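Local coordinates for glycosyl hydrolase, family 38 (PDB 5KBP), which belongs to glycosyl hydrolase family 38 and probably acts as an alpha-mannosidase, cleaving alpha-linked mannose from carbohydrates with the help of a bound metal ion, at residues H14-R19 and F126-G131; P47-F52 and Q236-D241; R105-G110 and A143-A148; L188-W193 and H226-N231. All blocks are in the same frame, centred on the assembly; numbering follows the deposited sequence.

Contact 1: residues H14-R19 and F126-G131; sequences HSHWDR and FPDTFG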
loop_
_atom_site.group_PDB
_atom_site.type_symbol
_atom_site.label_atom_id
_atom_site.label_comp_id
_atom_site.label_asym_id
_atom_site.label_seq_id
_atom_site.Cartn_x
_atom_site.Cartn_y
_atom_site.Cartn_z
ATOM N N HIS A 14 20.566 -4.386 22.888
ATOM C CA HIS A 14 19.813 -4.707 21.683
ATOM C C HIS A 14 18.459 -4.018 21.763
ATOM O O HIS A 14 18.163 -3.288 22.713
ATOM C CB HIS A 14 19.636 -6.218 21.529
ATOM C CG HIS A 14 18.563 -6.785 22.406
ATOM N ND1 HIS A 14 17.272 -6.986 21.967
ATOM C CD2 HIS A 14 18.584 -7.169 23.704
ATOM C CE1 HIS A 14 16.546 -7.482 22.954
ATOM N NE2 HIS A 14 17.319 -7.604 24.019
ATOM N N SER A 15 17.634 -4.263 20.749
ATOM C CA SER A 15 16.235 -3.845 20.779
ATOM C C SER A 15 15.478 -4.728 19.798
ATOM O O SER A 15 15.697 -4.631 18.585
ATOM C CB SER A 15 16.091 -2.370 20.421
ATOM O OG SER A 15 14.748 -1.945 20.577
ATOM N N HIS A 16 14.612 -5.595 20.319
ATOM C CA HIS A 16 13.769 -6.430 19.470
ATOM C C HIS A 16 12.733 -5.545 18.791
ATOM O O HIS A 16 11.788 -5.078 19.434
ATOM C CB HIS A 16 13.102 -7.525 20.294
ATOM C CG HIS A 16 12.277 -8.473 19.480
ATOM N ND1 HIS A 16 10.901 -8.511 19.548
ATOM C CD2 HIS A 16 12.636 -9.411 18.573
ATOM C CE1 HIS A 16 10.447 -9.435 18.721
ATOM N NE2 HIS A 16 11.479 -9.996 18.117
ATOM N N TRP A 17 12.904 -5.311 17.495
ATOM C CA TRP A 17 12.128 -4.303 16.779
ATOM C C TRP A 17 11.142 -4.977 15.828
ATOM O O TRP A 17 11.478 -5.304 14.689
ATOM C CB TRP A 17 13.038 -3.349 16.029
ATOM C CG TRP A 17 12.314 -2.124 15.626
ATOM C CD1 TRP A 17 11.719 -1.878 14.424
ATOM C CD2 TRP A 17 12.064 -0.977 16.443
ATOM N NE1 TRP A 17 11.128 -0.639 14.436
ATOM C CE2 TRP A 17 11.326 -0.066 15.665
ATOM C CE3 TRP A 17 12.402 -0.628 17.755
ATOM C CZ2 TRP A 17 10.918 1.170 16.156
ATOM C CZ3 TRP A 17 11.996 0.603 18.239
ATOM C CH2 TRP A 17 11.263 1.486 17.440
ATOM N N ASP A 18 9.915 -5.165 16.303
ATOM C CA ASP A 18 8.828 -5.562 15.420
ATOM C C ASP A 18 8.551 -4.435 14.435
ATOM O O ASP A 18 8.191 -3.323 14.837
ATOM C CB ASP A 18 7.578 -5.895 16.235
ATOM C CG ASP A 18 7.828 -6.982 17.263
ATOM O OD1 ASP A 18 7.845 -8.168 16.878
ATOM O OD2 ASP A 18 8.002 -6.651 18.454
ATOM N N ARG A 19 8.731 -4.724 13.144
ATOM C CA ARG A 19 8.671 -3.678 12.127
ATOM C C ARG A 19 7.299 -3.013 12.090
ATOM O O ARG A 19 7.193 -1.799 11.874
ATOM C CB ARG A 19 9.028 -4.267 10.762
ATOM C CG ARG A 19 9.364 -3.242 9.696
ATOM C CD ARG A 19 10.085 -3.904 8.533
ATOM N NE ARG A 19 10.407 -2.957 7.470
ATOM C CZ ARG A 19 9.622 -2.713 6.426
ATOM N NH1 ARG A 19 8.463 -3.347 6.301
ATOM N NH2 ARG A 19 9.996 -1.837 5.505
ATOM N N PHE A 126 16.242 -16.170 16.576
ATOM C CA PHE A 126 14.804 -16.434 16.659
ATOM C C PHE A 126 14.289 -16.075 18.050
ATOM O O PHE A 126 13.758 -16.926 18.768
ATOM C CB PHE A 126 14.502 -17.897 16.337
ATOM C CG PHE A 126 15.068 -18.363 15.029
ATOM C CD1 PHE A 126 14.352 -18.209 13.855
ATOM C CD2 PHE A 126 16.314 -18.968 14.975
ATOM C CE1 PHE A 126 14.866 -18.640 12.651
ATOM C CE2 PHE A 126 16.835 -19.402 13.771
ATOM C CZ PHE A 126 16.108 -19.238 12.610
ATOM N N PRO A 127 14.408 -14.807 18.455
ATOM C CA PRO A 127 14.095 -14.468 19.852
ATOM C C PRO A 127 12.620 -14.579 20.193
ATOM O O PRO A 127 12.288 -14.860 21.351
ATOM C CB PRO A 127 14.595 -13.023 19.977
ATOM C CG PRO A 127 14.451 -12.471 18.603
ATOM C CD PRO A 127 14.740 -13.611 17.659
ATOM N N ASP A 128 11.722 -14.381 19.225
ATOM C CA ASP A 128 10.292 -14.353 19.501
ATOM C C ASP A 128 9.495 -15.188 18.503
ATOM O O ASP A 128 8.286 -14.981 18.357
ATOM C CB ASP A 128 9.781 -12.909 19.511
ATOM C CG ASP A 128 8.506 -12.746 20.307
ATOM O OD1 ASP A 128 8.266 -13.566 21.217
ATOM O OD2 ASP A 128 7.743 -11.797 20.024
ATOM N N THR A 129 10.142 -16.130 17.819
ATOM C CA THR A 129 9.461 -16.919 16.800
ATOM C C THR A 129 8.476 -17.886 17.448
ATOM O O THR A 129 8.822 -18.611 18.385
ATOM C CB THR A 129 10.477 -17.686 15.954
ATOM O OG1 THR A 129 11.483 -16.784 15.475
ATOM C CG2 THR A 129 9.792 -18.344 14.764
ATOM N N PHE A 130 7.243 -17.895 16.943
ATOM C CA PHE A 130 6.182 -18.755 17.468
ATOM C C PHE A 130 6.416 -20.168 16.949
ATOM O O PHE A 130 5.858 -20.581 15.931
ATOM C CB PHE A 130 4.808 -18.237 17.061
ATOM C CG PHE A 130 4.582 -16.781 17.371
ATOM C CD1 PHE A 130 5.202 -16.175 18.454
ATOM C CD2 PHE A 130 3.742 -16.018 16.576
ATOM C CE1 PHE A 130 4.991 -14.837 18.732
ATOM C CE2 PHE A 130 3.526 -14.682 16.851
ATOM C CZ PHE A 130 4.151 -14.091 17.930
ATOM N N GLY A 131 7.251 -20.922 17.658
ATOM C CA GLY A 131 7.597 -22.260 17.222
ATOM C C GLY A 131 8.698 -22.257 16.183
ATOM O O GLY A 131 8.706 -21.413 15.283
#

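Contact 2: residues P47-F52 and Q236-D241; sequences PEFNSF and QPVQRD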
loop_
_atom_site.group_PDB
_atom_site.type_symbol
_atom_site.label_atom_id
_atom_site.label_comp_id
_atom_site.label_asym_id
_atom_site.label_seq_id
_atom_site.Cartn_x
_atom_site.Cartn_y
_atom_site.Cartn_z
ATOM N N PRO A 47 33.281 5.857 24.796
ATOM C CA PRO A 47 34.399 4.930 24.549
ATOM C C PRO A 47 34.215 3.562 25.176
ATOM O O PRO A 47 34.943 2.632 24.807
ATOM C CB PRO A 47 35.606 5.654 25.168
ATOM C CG PRO A 47 35.144 7.062 25.424
ATOM C CD PRO A 47 33.676 6.974 25.667
ATOM N N GLU A 48 33.280 3.406 26.110
ATOM C CA GLU A 48 33.039 2.120 26.745
ATOM C C GLU A 48 31.871 1.364 26.130
ATOM O O GLU A 48 31.643 0.206 26.494
ATOM C CB GLU A 48 32.792 2.311 28.246
ATOM C CG GLU A 48 33.884 3.097 28.955
ATOM C CD GLU A 48 35.214 2.371 28.967
ATOM O OE1 GLU A 48 35.218 1.125 28.887
ATOM O OE2 GLU A 48 36.259 3.050 29.055
ATOM N N PHE A 49 31.133 1.986 25.215
ATOM C CA PHE A 49 30.041 1.311 24.520
ATOM C C PHE A 49 30.625 0.309 23.533
ATOM O O PHE A 49 31.188 0.694 22.503
ATOM C CB PHE A 49 29.158 2.334 23.809
ATOM C CG PHE A 49 27.864 1.767 23.299
ATOM C CD1 PHE A 49 26.746 1.722 24.116
ATOM C CD2 PHE A 49 27.764 1.282 22.005
ATOM C CE1 PHE A 49 25.552 1.201 23.652
ATOM C CE2 PHE A 49 26.573 0.760 21.536
ATOM C CZ PHE A 49 25.465 0.721 22.361
ATOM N N ASN A 50 30.496 -0.978 23.846
ATOM C CA ASN A 50 31.084 -2.030 23.026
ATOM C C ASN A 50 30.388 -2.138 21.676
ATOM O O ASN A 50 30.997 -1.871 20.634
ATOM C CB ASN A 50 31.025 -3.371 23.760
ATOM C CG ASN A 50 31.571 -4.515 22.930
ATOM O OD1 ASN A 50 30.815 -5.258 22.304
ATOM N ND2 ASN A 50 32.890 -4.664 22.923
ATOM N N SER A 51 29.115 -2.526 21.681
ATOM C CA SER A 51 28.385 -2.734 20.439
ATOM C C SER A 51 26.892 -2.731 20.732
ATOM O O SER A 51 26.461 -2.667 21.887
ATOM C CB SER A 51 28.803 -4.042 19.760
ATOM O OG SER A 51 28.602 -5.147 20.624
ATOM N N PHE A 52 26.107 -2.802 19.660
ATOM C CA PHE A 52 24.653 -2.875 19.738
ATOM C C PHE A 52 24.174 -3.901 18.724
ATOM O O PHE A 52 24.485 -3.794 17.535
ATOM C CB PHE A 52 24.012 -1.510 19.460
ATOM C CG PHE A 52 22.525 -1.475 19.687
ATOM C CD1 PHE A 52 22.010 -1.235 20.953
ATOM C CD2 PHE A 52 21.643 -1.665 18.637
ATOM C CE1 PHE A 52 20.643 -1.197 21.164
ATOM C CE2 PHE A 52 20.275 -1.629 18.843
ATOM C CZ PHE A 52 19.775 -1.394 20.108
ATOM N N GLN A 236 12.498 -1.155 22.611
ATOM C CA GLN A 236 13.150 -0.483 23.727
ATOM C C GLN A 236 14.171 0.522 23.213
ATOM O O GLN A 236 15.035 0.156 22.406
ATOM C CB GLN A 236 13.842 -1.488 24.636
ATOM C CG GLN A 236 14.518 -0.877 25.854
ATOM C CD GLN A 236 13.532 -0.418 26.914
ATOM O OE1 GLN A 236 12.328 -0.655 26.806
ATOM N NE2 GLN A 236 14.042 0.237 27.950
ATOM N N PRO A 237 14.103 1.780 23.640
ATOM C CA PRO A 237 15.191 2.714 23.335
ATOM C C PRO A 237 16.487 2.234 23.969
ATOM O O PRO A 237 16.489 1.602 25.028
ATOM C CB PRO A 237 14.717 4.032 23.957
ATOM C CG PRO A 237 13.234 3.882 24.104
ATOM C CD PRO A 237 13.001 2.428 24.371
ATOM N N VAL A 238 17.601 2.524 23.298
ATOM C CA VAL A 238 18.896 2.083 23.797
ATOM C C VAL A 238 19.207 2.811 25.099
ATOM O O VAL A 238 19.002 4.027 25.218
ATOM C CB VAL A 238 19.989 2.302 22.739
ATOM C CG1 VAL A 238 20.101 3.776 22.355
ATOM C CG2 VAL A 238 21.323 1.755 23.229
ATOM N N GLN A 239 19.674 2.062 26.095
ATOM C CA GLN A 239 19.946 2.623 27.414
ATOM C C GLN A 239 21.154 3.548 27.331
ATOM O O GLN A 239 22.288 3.090 27.165
ATOM C CB GLN A 239 20.176 1.501 28.422
ATOM C CG GLN A 239 20.454 1.981 29.833
ATOM C CD GLN A 239 20.564 0.840 30.822
ATOM O OE1 GLN A 239 20.090 -0.267 30.565
ATOM N NE2 GLN A 239 21.195 1.102 31.960
ATOM N N ARG A 240 20.908 4.856 27.450
ATOM C CA ARG A 240 21.970 5.836 27.251
ATOM C C ARG A 240 23.041 5.755 28.332
ATOM O O ARG A 240 24.205 6.075 28.069
ATOM C CB ARG A 240 21.372 7.242 27.195
ATOM C CG ARG A 240 20.802 7.611 25.835
ATOM C CD ARG A 240 19.845 8.789 25.923
ATOM N NE ARG A 240 19.732 9.491 24.649
ATOM C CZ ARG A 240 18.750 10.332 24.340
ATOM N NH1 ARG A 240 17.779 10.570 25.211
ATOM N NH2 ARG A 240 18.734 10.927 23.155
ATOM N N ASP A 241 22.676 5.334 29.544
ATOM C CA ASP A 241 23.616 5.237 30.655
ATOM C C ASP A 241 24.075 3.802 30.900
ATOM O O ASP A 241 24.388 3.438 32.039
ATOM C CB ASP A 241 22.998 5.821 31.924
ATOM C CG ASP A 241 21.718 5.116 32.327
ATOM O OD1 ASP A 241 20.956 4.708 31.426
ATOM O OD2 ASP A 241 21.474 4.966 33.542
#

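Contact 3: residues R105-G110 and A143-A148; sequences RNMLIG and ANLPAA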
loop_
_atom_site.group_PDB
_atom_site.type_symbol
_atom_site.label_atom_id
_atom_site.label_comp_id
_atom_site.label_asym_id
_atom_site.label_seq_id
_atom_site.Cartn_x
_atom_site.Cartn_y
_atom_site.Cartn_z
ATOM N N ARG A 105 15.658 -17.639 1.225
ATOM C CA ARG A 105 15.894 -16.316 0.655
ATOM C C ARG A 105 16.133 -15.277 1.741
ATOM O O ARG A 105 16.854 -14.299 1.517
ATOM C CB ARG A 105 14.716 -15.890 -0.222
ATOM C CG ARG A 105 14.306 -16.910 -1.268
ATOM C CD ARG A 105 15.498 -17.430 -2.055
ATOM N NE ARG A 105 15.130 -18.542 -2.925
ATOM C CZ ARG A 105 14.702 -18.403 -4.176
ATOM N NH1 ARG A 105 14.389 -19.471 -4.896
ATOM N NH2 ARG A 105 14.589 -17.194 -4.708
ATOM N N ASN A 106 15.533 -15.467 2.919
ATOM C CA ASN A 106 15.795 -14.570 4.037
ATOM C C ASN A 106 17.257 -14.638 4.459
ATOM O O ASN A 106 17.865 -13.615 4.791
ATOM C CB ASN A 106 14.878 -14.916 5.210
ATOM C CG ASN A 106 14.972 -13.912 6.341
ATOM O OD1 ASN A 106 15.120 -12.712 6.111
ATOM N ND2 ASN A 106 14.891 -14.400 7.574
ATOM N N MET A 107 17.839 -15.839 4.448
ATOM C CA MET A 107 19.247 -15.987 4.798
ATOM C C MET A 107 20.151 -15.593 3.636
ATOM O O MET A 107 21.219 -15.009 3.848
ATOM C CB MET A 107 19.533 -17.426 5.230
ATOM C CG MET A 107 18.459 -18.040 6.117
ATOM S SD MET A 107 18.829 -19.734 6.622
ATOM C CE MET A 107 20.004 -19.423 7.929
ATOM N N LEU A 108 19.733 -15.901 2.407
ATOM C CA LEU A 108 20.533 -15.561 1.235
ATOM C C LEU A 108 20.648 -14.051 1.071
ATOM O O LEU A 108 21.743 -13.522 0.842
ATOM C CB LEU A 108 19.922 -16.208 -0.011
ATOM C CG LEU A 108 20.700 -16.249 -1.332
ATOM C CD1 LEU A 108 20.455 -15.003 -2.172
ATOM C CD2 LEU A 108 22.190 -16.454 -1.087
ATOM N N ILE A 109 19.527 -13.337 1.193
ATOM C CA ILE A 109 19.559 -11.884 1.071
ATOM C C ILE A 109 20.200 -11.260 2.304
ATOM O O ILE A 109 20.947 -10.280 2.201
ATOM C CB ILE A 109 18.140 -11.339 0.822
ATOM C CG1 ILE A 109 17.630 -11.807 -0.543
ATOM C CG2 ILE A 109 18.119 -9.818 0.911
ATOM C CD1 ILE A 109 16.272 -11.255 -0.911
ATOM N N GLY A 110 19.926 -11.816 3.484
ATOM C CA GLY A 110 20.591 -11.334 4.683
ATOM C C GLY A 110 22.099 -11.442 4.590
ATOM O O GLY A 110 22.826 -10.561 5.053
ATOM N N ALA A 143 23.889 -22.358 5.828
ATOM C CA ALA A 143 24.107 -20.930 5.631
ATOM C C ALA A 143 25.315 -20.428 6.415
ATOM O O ALA A 143 25.425 -19.223 6.667
ATOM C CB ALA A 143 22.859 -20.136 6.011
ATOM N N ASN A 144 26.217 -21.332 6.801
ATOM C CA ASN A 144 27.425 -20.988 7.555
ATOM C C ASN A 144 27.078 -20.380 8.913
ATOM O O ASN A 144 27.766 -19.487 9.413
ATOM C CB ASN A 144 28.337 -20.058 6.751
ATOM C CG ASN A 144 28.701 -20.632 5.395
ATOM O OD1 ASN A 144 28.785 -21.848 5.227
ATOM N ND2 ASN A 144 28.915 -19.757 4.417
ATOM N N LEU A 145 26.002 -20.875 9.522
ATOM C CA LEU A 145 25.598 -20.438 10.853
ATOM C C LEU A 145 25.685 -21.614 11.816
ATOM O O LEU A 145 24.871 -22.548 11.719
ATOM C CB LEU A 145 24.181 -19.864 10.828
ATOM C CG LEU A 145 23.978 -18.611 9.972
ATOM C CD1 LEU A 145 22.557 -18.101 10.101
ATOM C CD2 LEU A 145 24.968 -17.530 10.364
ATOM N N PRO A 146 26.639 -21.624 12.743
ATOM C CA PRO A 146 26.816 -22.772 13.642
ATOM C C PRO A 146 26.004 -22.718 14.927
ATOM O O PRO A 146 26.052 -23.682 15.701
ATOM C CB PRO A 146 28.316 -22.707 13.954
ATOM C CG PRO A 146 28.610 -21.245 13.958
ATOM C CD PRO A 146 27.708 -20.623 12.914
ATOM N N ALA A 147 25.266 -21.639 15.179
ATOM C CA ALA A 147 24.513 -21.511 16.417
ATOM C C ALA A 147 23.230 -20.733 16.156
ATOM O O ALA A 147 23.123 -19.977 15.188
ATOM C CB ALA A 147 25.344 -20.828 17.511
ATOM N N ALA A 148 22.254 -20.928 17.041
ATOM C CA ALA A 148 20.954 -20.282 16.917
ATOM C C ALA A 148 20.424 -19.932 18.297
ATOM O O ALA A 148 20.347 -20.798 19.174
ATOM C CB ALA A 148 19.954 -21.181 16.181
#

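Contact 4: residues L188-W193 and H226-N231; sequences LLFANW and HLLMMN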
loop_
_atom_site.group_PDB
_atom_site.type_symbol
_atom_site.label_atom_id
_atom_site.label_comp_id
_atom_site.label_asym_id
_atom_site.label_seq_id
_atom_site.Cartn_x
_atom_site.Cartn_y
_atom_site.Cartn_z
ATOM N N LEU A 188 21.267 -21.654 21.969
ATOM C CA LEU A 188 21.334 -20.676 23.051
ATOM C C LEU A 188 19.912 -20.246 23.385
ATOM O O LEU A 188 19.267 -19.546 22.597
ATOM C CB LEU A 188 22.197 -19.478 22.656
ATOM C CG LEU A 188 22.412 -18.395 23.717
ATOM C CD1 LEU A 188 23.053 -18.988 24.963
ATOM C CD2 LEU A 188 23.256 -17.254 23.166
ATOM N N LEU A 189 19.424 -20.662 24.548
ATOM C CA LEU A 189 18.056 -20.392 24.965
ATOM C C LEU A 189 18.016 -19.164 25.864
ATOM O O LEU A 189 18.803 -19.053 26.809
ATOM C CB LEU A 189 17.464 -21.595 25.702
ATOM C CG LEU A 189 16.133 -21.353 26.417
ATOM C CD1 LEU A 189 15.016 -21.088 25.417
ATOM C CD2 LEU A 189 15.787 -22.524 27.324
ATOM N N PHE A 190 17.097 -18.244 25.564
ATOM C CA PHE A 190 16.803 -17.128 26.461
ATOM C C PHE A 190 15.912 -17.667 27.577
ATOM O O PHE A 190 14.692 -17.484 27.594
ATOM C CB PHE A 190 16.144 -15.977 25.709
ATOM C CG PHE A 190 16.976 -15.430 24.581
ATOM C CD1 PHE A 190 18.199 -14.832 24.832
ATOM C CD2 PHE A 190 16.528 -15.501 23.272
ATOM C CE1 PHE A 190 18.966 -14.328 23.799
ATOM C CE2 PHE A 190 17.289 -14.998 22.235
ATOM C CZ PHE A 190 18.510 -14.409 22.498
ATOM N N ALA A 191 16.546 -18.368 28.523
ATOM C CA ALA A 191 15.797 -19.038 29.582
ATOM C C ALA A 191 15.084 -18.041 30.483
ATOM O O ALA A 191 14.068 -18.379 31.101
ATOM C CB ALA A 191 16.727 -19.931 30.403
ATOM N N ASN A 192 15.599 -16.817 30.575
ATOM C CA ASN A 192 14.925 -15.722 31.258
ATOM C C ASN A 192 14.476 -14.645 30.276
ATOM O O ASN A 192 14.468 -13.457 30.609
ATOM C CB ASN A 192 15.826 -15.126 32.338
ATOM C CG ASN A 192 15.848 -15.963 33.601
ATOM O OD1 ASN A 192 14.963 -15.849 34.449
ATOM N ND2 ASN A 192 16.862 -16.810 33.735
ATOM N N TRP A 193 14.120 -15.058 29.055
ATOM C CA TRP A 193 13.644 -14.178 27.990
ATOM C C TRP A 193 14.738 -13.223 27.524
ATOM O O TRP A 193 15.767 -13.072 28.189
ATOM C CB TRP A 193 12.400 -13.406 28.446
ATOM C CG TRP A 193 11.499 -12.979 27.328
ATOM C CD1 TRP A 193 11.072 -11.711 27.062
ATOM C CD2 TRP A 193 10.912 -13.819 26.325
ATOM N NE1 TRP A 193 10.255 -11.710 25.958
ATOM C CE2 TRP A 193 10.142 -12.991 25.486
ATOM C CE3 TRP A 193 10.964 -15.192 26.055
ATOM C CZ2 TRP A 193 9.427 -13.489 24.397
ATOM C CZ3 TRP A 193 10.256 -15.683 24.972
ATOM C CH2 TRP A 193 9.499 -14.833 24.157
ATOM N N HIS A 226 29.843 -18.320 32.269
ATOM C CA HIS A 226 29.590 -17.197 31.377
ATOM C C HIS A 226 28.086 -16.962 31.295
ATOM O O HIS A 226 27.337 -17.843 30.858
ATOM C CB HIS A 226 30.183 -17.467 29.995
ATOM C CG HIS A 226 31.648 -17.779 30.024
ATOM N ND1 HIS A 226 32.617 -16.802 30.085
ATOM C CD2 HIS A 226 32.307 -18.962 30.013
ATOM C CE1 HIS A 226 33.810 -17.368 30.105
ATOM N NE2 HIS A 226 33.650 -18.678 30.062
ATOM N N LEU A 227 27.654 -15.777 31.714
ATOM C CA LEU A 227 26.245 -15.450 31.865
ATOM C C LEU A 227 25.841 -14.396 30.843
ATOM O O LEU A 227 26.608 -13.472 30.553
ATOM C CB LEU A 227 25.967 -14.945 33.283
ATOM C CG LEU A 227 26.638 -15.761 34.392
ATOM C CD1 LEU A 227 26.699 -14.971 35.688
ATOM C CD2 LEU A 227 25.910 -17.076 34.598
ATOM N N LEU A 228 24.630 -14.533 30.306
ATOM C CA LEU A 228 24.126 -13.661 29.252
ATOM C C LEU A 228 23.006 -12.788 29.805
ATOM O O LEU A 228 21.983 -13.305 30.269
ATOM C CB LEU A 228 23.630 -14.479 28.059
ATOM C CG LEU A 228 23.127 -13.686 26.849
ATOM C CD1 LEU A 228 24.262 -12.934 26.175
ATOM C CD2 LEU A 228 22.426 -14.600 25.855
ATOM N N MET A 229 23.203 -11.473 29.756
ATOM C CA MET A 229 22.184 -10.497 30.123
ATOM C C MET A 229 21.779 -9.737 28.866
ATOM O O MET A 229 22.603 -9.035 28.270
ATOM C CB MET A 229 22.696 -9.531 31.192
ATOM C CG MET A 229 23.124 -10.192 32.491
ATOM S SD MET A 229 21.786 -11.052 33.336
ATOM C CE MET A 229 20.614 -9.717 33.561
ATOM N N MET A 230 20.519 -9.880 28.466
ATOM C CA MET A 230 20.008 -9.236 27.261
ATOM C C MET A 230 19.475 -7.855 27.628
ATOM O O MET A 230 18.404 -7.731 28.230
ATOM C CB MET A 230 18.933 -10.100 26.610
ATOM C CG MET A 230 19.459 -11.432 26.097
ATOM S SD MET A 230 20.742 -11.228 24.843
ATOM C CE MET A 230 19.824 -10.361 23.574
ATOM N N ASN A 231 20.224 -6.817 27.254
ATOM C CA ASN A 231 19.915 -5.439 27.639
ATOM C C ASN A 231 19.013 -4.815 26.575
ATOM O O ASN A 231 19.445 -4.057 25.703
ATOM C CB ASN A 231 21.206 -4.655 27.843
ATOM C CG ASN A 231 20.967 -3.181 28.088
ATOM O OD1 ASN A 231 21.457 -2.334 27.344
ATOM N ND2 ASN A 231 20.208 -2.866 29.131
#

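Contact 1: residues H14-R19 and F126-G131
The imidazole of His16 reaches across to Pro127 and Asp128, meeting the proline with its CD2 side and the aspartate with its CE1 side. CG of His16 lies anti to the backbone N (chi1 -177°), which extends the ring straight at the loop 126-131. There His16 CD2 lies 3.6 Å from Pro127 CG, and His16 CE1 comes equally close, 3.6 Å, to Asp128 CB. Both neighbours approach the ring obliquely. The Asp128 side chain runs across the imidazole at about a right angle, its carboxylate plane turned 84° from the ring, and its nearer oxygen OD2 stays 3.8 Å from His16 CE1. One polar atom of each has a partner elsewhere: His16 ND1 is hydrogen-bonded to Asp234 OD2, and Asp128 OD1 forms a salt bridge with Arg152 NE. Asp18 lies close by, its OD1 4.8 Å from Asp128 OD2. Each loop follows the C-terminal end of a strand of the N-terminal domain, 7-13 and 124-126, a place where family 38 enzymes gather active-site groups. Across the contact itself the chemistry is purely van der Waals, carbon against ring, consistent with outside partners, Asp234 and Arg152, setting the imidazole and the carboxylate.

Contact 2: residues P47-F52 and Q236-D241
Asn50 OD1 is gripped twice: Ser51 OG donates to it over 2.8 Å, and Asn262 ND2 provides a second hydrogen bond. The Ser51 hydroxyl arrives at a C=O...donor angle of 141° and is tilted 27° from the carbonyl plane of the amide. Lys83 NZ adds to the hold on this turn of chain by bonding the backbone oxygens of Phe49 and Asn50. The loop 47-52 presents two phenyl rings to the loop 236-241, and both meet one valine. Val238 CG2 is anti to the backbone N, and this branch does most of the touching. It lies 3.7 Å from Phe52 CE1 and 3.8 Å from Phe52 CD1, while Val238 CB follows at 3.9 Å from Phe52 CE1. Phe49 is looser, its CE1 4.3 Å from Val238 CG2. The methyl meets both rings obliquely. In Phe52 a first torsion of -173° puts CG anti to the backbone N, and the ring lies over toward the valine. The Phe49 ring also forms an edge-to-face pair with His260. The three apolar side chains are buried, although Gln236 and Pro237 beside them pack on Phe481 and Lys478 of the second subunit. Helix 25-45 contributes Val39 and Leu42 to the cluster: Val238 touches both, Phe52 the first and Phe49 the second. The contact thus joins the lead-in to strand 52-53 with the lead-in to helix 242-252, where Ile242 also packs on Phe49.

Contact 3: residues R105-G110 and A143-A148
A Schellman motif ends helix 136-141, and the residues around it receive a methionine from helix 100-117. Asn144, with positive phi, is the C-prime residue; Leu145 N bonds back to Met140 O and Asn144 N to Gln141 O. Ala143 and Leu145, which flank Asn144 in sequence, both direct CB at helix 100-117. The Met107 methyl abuts both from one side. Its CG is anti to the carbonyl carbon, CG to SD continues extended (chi2 -180°), and the chain bends only at the last torsion, 79°, which places the terminal methyl against both partners. Met107 CE lies 3.5 Å from Ala143 CB and 3.6 Å from Leu145 CD1. The sulfur stands a little farther back, with Met107 SD 4.1 Å from Ala143 CB. Leucine and methionine cross obliquely, meeting through one methyl of each. Met140, in the last turn of the capped helix, touches both Met107 and Leu145, and Phe89 also packs on Met107. Beyond the turn the chain enters strand 147-150 of the mixed sheet, so the methionine joins helix 100-117 to the point where a helix gives way to a strand. Three buried side chains meet solely through carbon and sulfur, which implies cohesion by dispersion and exclusion of water, while the amides of Asn144 and Leu145 are taken up by the Schellman bonds.

Contact 4: residues L188-W193 and H226-N231
Phe190 CE1 is pressed against the bent side chain of Met230, 3.7 Å from SD and 3.7 Å from CG of that residue. Met230 doubles back at chi2 and chi3, both near -60°, so that CG, SD and CE all gather around one corner of the phenyl ring. This is a Met-aromatic contact: Met230 SD sits 4.9 Å from the Phe190 centroid, obliquely, 65° off the ring normal, and the two side chains run at about a right angle to each other. On the next residue of the same strand face, Leu228 CD2 touches two partners, 3.9 Å from Leu188 CD2 and 4.0 Å from Phe190 CE1. The strands belong to different sheets of the N-terminal domain, 184-189 to the mixed one and 226-231 to an edge of the parallel one; Leu188, with Phe190 just after its strand, packs against Leu228 and Met230 between the two sheets. Tyr266 of helix 263-270 packs on Leu188 and Leu228 together, and Phe263 touches Met230. Asn196 bonds along the strand edge, to Met230 N and Leu228 O. Leu188, Phe190 and Met230 are buried, whereas Leu228 is partly exposed. Past Phe190 the packing thins. The chain turns through an inverse gamma turn centred on Phe190 and then a type I beta turn from Phe190 to Trp193, where Ala191, Asn192 and Trp193 are partly exposed. Trp193 directs its CB away from strand 226-231.

All four contacts lie in the N-terminal domain, and the touching residues are buried except the partly exposed Leu228 of contact 4. The centres of contacts 1 and 3 lie about 19 and 18 Å from the chain's centre, contact 4 about 30 Å and contact 2 about 37 Å, beside the second subunit. Contacts 2, 3 and 4 are apolar, with a sulfur in 3 and 4; contact 1 sets an imidazole against aliphatic carbons amid carboxylates. Contacts 3 and 4 share the mixed sheet, whose strands 147-150 and 184-189 pair through Ala148 O and Leu188 N. Contact 1 meets contact 2 through Ser15 OG and Gln236 O, and contact 4 through His14 N and Asn231 O.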